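Local coordinates for Sex comb on midleg CG9495-PA (Drosophila melanogaster, PDB 1PK1), which probably takes part in Polycomb-group gene silencing and binds another protein through its SAM domain, at residues S28-N31 against S32-V35; N54-R57 against M58-Y61. The protein carries 2 engineered substitutions. One frame throughout, in Å; residues are numbered along the deposited sequence.

Overall arrangement
Both contacts are local turns of one all-helical SAM domain; their centres lie about 18 Å apart and the two do not touch. Contact 1 (28-35) is partly buried: the chain leaves helix 19-29 and tightens into a 3-10 turn on the way to helix 37-42. Contact 2 (54-61) is a surface contact along the first turns of helix 55-61, with Met58 as its buried member. Helix 66-79 is common ground, since Leu33 from the first and Met58 from the second both touch Ile72. A carboxylate gripped by a serine dominates contact 1; in contact 2 regular helical bonds accompany Met59 against Glu56 and the engineered Arg57 alongside Tyr61.

Contact 1: S28-N31 against S32-V35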
ATOM      1  N   SER B  28       1.958 -13.555  -7.261  1.00 22.71           N
ATOM      2  CA  SER B  28       0.832 -14.434  -7.580  1.00 24.64           C
ATOM      3  C   SER B  28      -0.438 -14.004  -6.858  1.00 25.92           C
ATOM      4  O   SER B  28      -1.544 -14.410  -7.225  1.00 26.52           O
ATOM      5  CB  SER B  28       1.157 -15.889  -7.221  1.00 25.41           C
ATOM      6  OG  SER B  28       1.155 -16.095  -5.820  1.00 24.64           O
ATOM      7  N   ASN B  29      -0.284 -13.182  -5.826  1.00 24.33           N
ATOM      8  CA  ASN B  29      -1.436 -12.708  -5.073  1.00 24.75           C
ATOM      9  C   ASN B  29      -1.848 -11.288  -5.445  1.00 25.70           C
ATOM     10  O   ASN B  29      -3.019 -10.925  -5.320  1.00 25.73           O
ATOM     11  CB  ASN B  29      -1.148 -12.812  -3.575  1.00 25.74           C
ATOM     12  CG  ASN B  29      -1.366 -14.215  -3.046  1.00 27.35           C
ATOM     13  OD1 ASN B  29      -2.500 -14.616  -2.778  1.00 30.94           O
ATOM     14  ND2 ASN B  29      -0.289 -14.977  -2.921  1.00 24.13           N
ATOM     15  N   ASP B  30      -0.892 -10.489  -5.912  1.00 23.23           N
ATOM     16  CA  ASP B  30      -1.174  -9.114  -6.303  1.00 22.93           C
ATOM     17  C   ASP B  30      -0.263  -8.747  -7.469  1.00 22.11           C
ATOM     18  O   ASP B  30       0.861  -8.290  -7.275  1.00 19.36           O
ATOM     19  CB  ASP B  30      -0.919  -8.165  -5.129  1.00 26.04           C
ATOM     20  CG  ASP B  30      -1.494  -6.783  -5.359  1.00 26.82           C
ATOM     21  OD1 ASP B  30      -1.671  -6.393  -6.532  1.00 26.90           O
ATOM     22  OD2 ASP B  30      -1.757  -6.079  -4.361  1.00 29.21           O
ATOM     23  N   ASN B  31      -0.761  -8.951  -8.683  1.00 21.04           N
ATOM     24  CA  ASN B  31      -0.003  -8.670  -9.888  1.00 22.99           C
ATOM     25  C   ASN B  31       0.516  -7.232 -10.026  1.00 21.24           C
ATOM     26  O   ASN B  31       1.502  -6.995 -10.725  1.00 20.36           O
ATOM     27  CB  ASN B  31      -0.853  -9.040 -11.104  1.00 27.04           C
ATOM     28  CG  ASN B  31      -0.142  -8.787 -12.404  1.00 28.66           C
ATOM     29  OD1 ASN B  31      -0.409  -7.797 -13.086  1.00 33.44           O
ATOM     30  ND2 ASN B  31       0.781  -9.674 -12.755  1.00 29.72           N
ATOM     31  N   SER B  32      -0.135  -6.281  -9.361  1.00 21.74           N
ATOM     32  CA  SER B  32       0.268  -4.877  -9.443  1.00 21.07           C
ATOM     33  C   SER B  32       1.576  -4.580  -8.713  1.00 19.98           C
ATOM     34  O   SER B  32       2.157  -3.503  -8.871  1.00 21.96           O
ATOM     35  CB  SER B  32      -0.837  -3.974  -8.886  1.00 22.69           C
ATOM     36  OG  SER B  32      -0.992  -4.155  -7.490  1.00 22.55           O
ATOM     37  N   LEU B  33       2.038  -5.542  -7.925  1.00 17.15           N
ATOM     38  CA  LEU B  33       3.277  -5.389  -7.163  1.00 17.19           C
ATOM     39  C   LEU B  33       4.490  -6.012  -7.857  1.00 16.54           C
ATOM     40  O   LEU B  33       5.619  -5.874  -7.383  1.00 15.39           O
ATOM     41  CB  LEU B  33       3.108  -6.023  -5.779  1.00 16.60           C
ATOM     42  CG  LEU B  33       2.143  -5.301  -4.837  1.00 16.26           C
ATOM     43  CD1 LEU B  33       1.882  -6.175  -3.608  1.00 18.03           C
ATOM     44  CD2 LEU B  33       2.742  -3.955  -4.428  1.00 16.37           C
ATOM     45  N   ALA B  34       4.261  -6.692  -8.980  1.00 16.50           N
ATOM     46  CA  ALA B  34       5.350  -7.344  -9.703  1.00 16.53           C
ATOM     47  C   ALA B  34       6.470  -6.394 -10.143  1.00 15.94           C
ATOM     48  O   ALA B  34       7.629  -6.808 -10.264  1.00 16.30           O
ATOM     49  CB  ALA B  34       4.792  -8.098 -10.911  1.00 16.46           C
ATOM     50  N   VAL B  35       6.135  -5.132 -10.386  1.00 15.43           N
ATOM     51  CA  VAL B  35       7.139  -4.155 -10.799  1.00 16.42           C
ATOM     52  C   VAL B  35       8.211  -3.987  -9.717  1.00 16.18           C
ATOM     53  O   VAL B  35       9.340  -3.567  -9.994  1.00 14.24           O
ATOM     54  CB  VAL B  35       6.488  -2.773 -11.114  1.00 16.74           C
ATOM     55  CG1 VAL B  35       5.815  -2.202  -9.868  1.00 15.19           C
ATOM     56  CG2 VAL B  35       7.538  -1.796 -11.631  1.00 18.58           C
TER
HETATM   57  O   HOH W   1       3.476  -4.891 -11.832  1.00 24.05           O
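Asp30 and Ser32 make the main polar grip here, both bonds ending on the carboxylate oxygen OD1 of Asp30. The hydroxyl OG of Ser32 donates to OD1 at a short 2.5 Å, and the backbone N of the same serine donates to OD1 at 3.2 Å, the latter closing an Asx turn. Both donors come from one face of the carboxylate, the hydroxyl from well above its plane. Asp30 has left helical geometry just after helix 19-29, and with CG opposite the backbone N (chi1 -167°) its carboxylate reaches forward along the chain to Ser32. Two outside partners extend the cluster: Lys71 on helix 66-79 is hydrogen-bonded to Ser32 OG, and a polar side chain on the chain of another protein makes a weak hydrogen bond to Asp30 OD1.

The backbone bonds are those of a 3-10 turn. Leu33 N donates to Asp30 O at 3.1 Å, and Ala34 N to Asn31 O at 3.3 Å. A water donates a hydrogen bond to Asn31 O and accepts a weak one from Val35 N, bridging the two four residues apart.

The van der Waals contacts centre on Leu33. Its methyl CD1 lies 3.7 Å from OD2 of Asp30 and 3.8 Å from CB of Asp30, the two side chains meeting at a slant, while Leu33 also packs on Ile26, Ile72 and Leu75. Ala34 sets its CB beside Asn31 O, 3.5 Å away.

One oxygen thus takes two donors from a single serine, which would hold the carboxylate in a fixed rotation where the helix gives way to the turn. With Lys71 close by, the negative charge of the buried Asp30 is probably stabilised, and the same oxygen also has its weak bond to the other protein.

Contact 2: N54-R57 against M58-Y61; sequences NSER and MMKY. Engineered in segment 54-57: Arg57 (natural residue Met).
Met59 folds back along the preceding turn onto Ser55 and Glu56. Its CB lies 3.5 Å from the backbone O of Ser55, and CG comes closer still, 3.2 Å from that same oxygen. Beyond CG the chain runs extended to SD, then turns at chi3 (-72°), which swings the methyl CE back over the earlier turn. There CE comes 3.6 Å from OE2 of Glu56, whose bent chain crosses that of the methionine, and lies equally near Ser55 O. Met59 also packs on Leu66 of helix 66-79.

This is the start of helix 55-61, one of the five helices of the SAM domain. Asn54 is its N-cap residue: OD1 accepts from Arg57 N, although the modelled place of OD1 is less sure. Ordinary i to i+4 bonds follow, from Met58 N to Asn54 O and Met59 N to Ser55 O, then from Lys60 N to Glu56 O at 2.8 Å and Tyr61 N to Arg57 O, also at 2.8 Å.

Met58 is buried, touching Ile72 and Cys73 of helix 66-79 as well as Leu53 and Leu64; Met58 CG lies 3.5 Å from the backbone O of Asn54, and its CE lies against that oxygen too. On the exposed side, Arg57, an engineered residue replacing Met, runs alongside Tyr61 in the same direction. The touching is done by its aliphatic part: Arg57 CD lies 3.5 Å from Tyr61 CE1, while the guanidinium plane is turned 80° from the ring.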
ATOM      1  N   ASN B  54       8.036  -3.995   7.550  1.00 22.75           N
ATOM      2  CA  ASN B  54       6.972  -3.100   7.993  1.00 23.04           C
ATOM      3  C   ASN B  54       6.993  -1.898   7.050  1.00 20.87           C
ATOM      4  O   ASN B  54       7.963  -1.706   6.316  1.00 20.16           O
ATOM      5  CB  ASN B  54       7.134  -2.681   9.465  1.00 25.28           C
ATOM      6  CG  ASN B  54       8.428  -1.962   9.737  1.00 28.18           C
ATOM      7  OD1 ASN B  54       8.797  -1.030   9.027  1.00 25.89           O
ATOM      8  ND2 ASN B  54       9.122  -2.384  10.788  1.00 33.67           N
ATOM      9  N   SER B  55       5.921  -1.112   7.040  1.00 20.71           N
ATOM     10  CA  SER B  55       5.830   0.032   6.137  1.00 20.74           C
ATOM     11  C   SER B  55       6.963   1.042   6.289  1.00 21.50           C
ATOM     12  O   SER B  55       7.495   1.539   5.293  1.00 20.51           O
ATOM     13  CB  SER B  55       4.469   0.731   6.293  1.00 23.18           C
ATOM     14  OG  SER B  55       4.279   1.249   7.595  1.00 27.61           O
ATOM     15  N   GLU B  56       7.343   1.344   7.525  1.00 20.28           N
ATOM     16  CA  GLU B  56       8.424   2.298   7.753  1.00 22.40           C
ATOM     17  C   GLU B  56       9.723   1.846   7.090  1.00 21.38           C
ATOM     18  O   GLU B  56      10.390   2.637   6.421  1.00 21.69           O
ATOM     19  CB  GLU B  56       8.655   2.494   9.252  1.00 26.36           C
ATOM     20  CG  GLU B  56       7.518   3.205   9.964  1.00 32.20           C
ATOM     21  CD  GLU B  56       7.249   4.584   9.396  1.00 36.74           C
ATOM     22  OE1 GLU B  56       8.201   5.391   9.319  1.00 39.25           O
ATOM     23  OE2 GLU B  56       6.087   4.862   9.033  1.00 38.46           O
ATOM     24  N   ARG B  57      10.079   0.579   7.285  1.00 20.85           N
ATOM     25  CA  ARG B  57      11.297   0.024   6.696  1.00 20.46           C
ATOM     26  C   ARG B  57      11.198   0.007   5.169  1.00 19.28           C
ATOM     27  O   ARG B  57      12.174   0.276   4.472  1.00 15.91           O
ATOM     28  CB  ARG B  57      11.530  -1.409   7.181  1.00 24.14           C
ATOM     29  CG  ARG B  57      11.588  -1.604   8.689  1.00 31.79           C
ATOM     30  CD  ARG B  57      12.947  -1.276   9.275  1.00 34.93           C
ATOM     31  NE  ARG B  57      13.288  -2.200  10.357  1.00 39.58           N
ATOM     32  CZ  ARG B  57      12.561  -2.385  11.456  1.00 40.00           C
ATOM     33  NH1 ARG B  57      11.438  -1.703  11.639  1.00 39.65           N
ATOM     34  NH2 ARG B  57      12.951  -3.263  12.372  1.00 40.58           N
ATOM     35  N   MET B  58      10.025  -0.337   4.648  1.00 16.62           N
ATOM     36  CA  MET B  58       9.849  -0.367   3.200  1.00 14.53           C
ATOM     37  C   MET B  58       9.970   1.017   2.581  1.00 13.45           C
ATOM     38  O   MET B  58      10.554   1.178   1.519  1.00 14.11           O
ATOM     39  CB  MET B  58       8.490  -0.981   2.832  1.00 14.59           C
ATOM     40  CG  MET B  58       8.448  -2.491   2.978  1.00 16.24           C
ATOM     41  SD  MET B  58       6.954  -3.230   2.274  1.00 18.45           S
ATOM     42  CE  MET B  58       5.884  -3.186   3.676  1.00 17.10           C
ATOM     43  N   MET B  59       9.425   2.025   3.246  1.00 13.58           N
ATOM     44  CA  MET B  59       9.486   3.373   2.704  1.00 15.15           C
ATOM     45  C   MET B  59      10.863   3.990   2.877  1.00 15.54           C
ATOM     46  O   MET B  59      11.417   4.564   1.947  1.00 17.94           O
ATOM     47  CB  MET B  59       8.435   4.262   3.370  1.00 16.55           C
ATOM     48  CG  MET B  59       7.005   3.847   3.065  1.00 19.91           C
ATOM     49  SD  MET B  59       5.809   5.053   3.668  1.00 24.75           S
ATOM     50  CE  MET B  59       5.916   4.767   5.446  1.00 28.17           C
ATOM     51  N   LYS B  60      11.418   3.845   4.068  1.00 15.01           N
ATOM     52  CA  LYS B  60      12.718   4.421   4.376  1.00 16.85           C
ATOM     53  C   LYS B  60      13.908   3.712   3.744  1.00 16.20           C
ATOM     54  O   LYS B  60      14.822   4.365   3.239  1.00 17.12           O
ATOM     55  CB  LYS B  60      12.908   4.447   5.893  1.00 20.02           C
ATOM     56  CG  LYS B  60      14.196   5.095   6.369  1.00 25.89           C
ATOM     57  CD  LYS B  60      14.130   6.594   6.272  1.00 29.51           C
ATOM     58  CE  LYS B  60      15.263   7.238   7.057  1.00 30.37           C
ATOM     59  NZ  LYS B  60      15.096   8.709   7.056  1.00 28.56           N
ATOM     60  N   TYR B  61      13.898   2.381   3.761  1.00 16.26           N
ATOM     61  CA  TYR B  61      15.033   1.624   3.241  1.00 17.02           C
ATOM     62  C   TYR B  61      14.902   1.033   1.839  1.00 17.21           C
ATOM     63  O   TYR B  61      15.901   0.887   1.137  1.00 18.20           O
ATOM     64  CB  TYR B  61      15.386   0.522   4.242  1.00 17.60           C
ATOM     65  CG  TYR B  61      15.626   1.050   5.641  1.00 17.94           C
ATOM     66  CD1 TYR B  61      15.302   0.284   6.758  1.00 16.77           C
ATOM     67  CD2 TYR B  61      16.180   2.316   5.847  1.00 18.54           C
ATOM     68  CE1 TYR B  61      15.520   0.763   8.051  1.00 18.03           C
ATOM     69  CE2 TYR B  61      16.404   2.803   7.139  1.00 18.56           C
ATOM     70  CZ  TYR B  61      16.071   2.024   8.229  1.00 17.80           C
ATOM     71  OH  TYR B  61      16.278   2.503   9.504  1.00 20.48           O
TER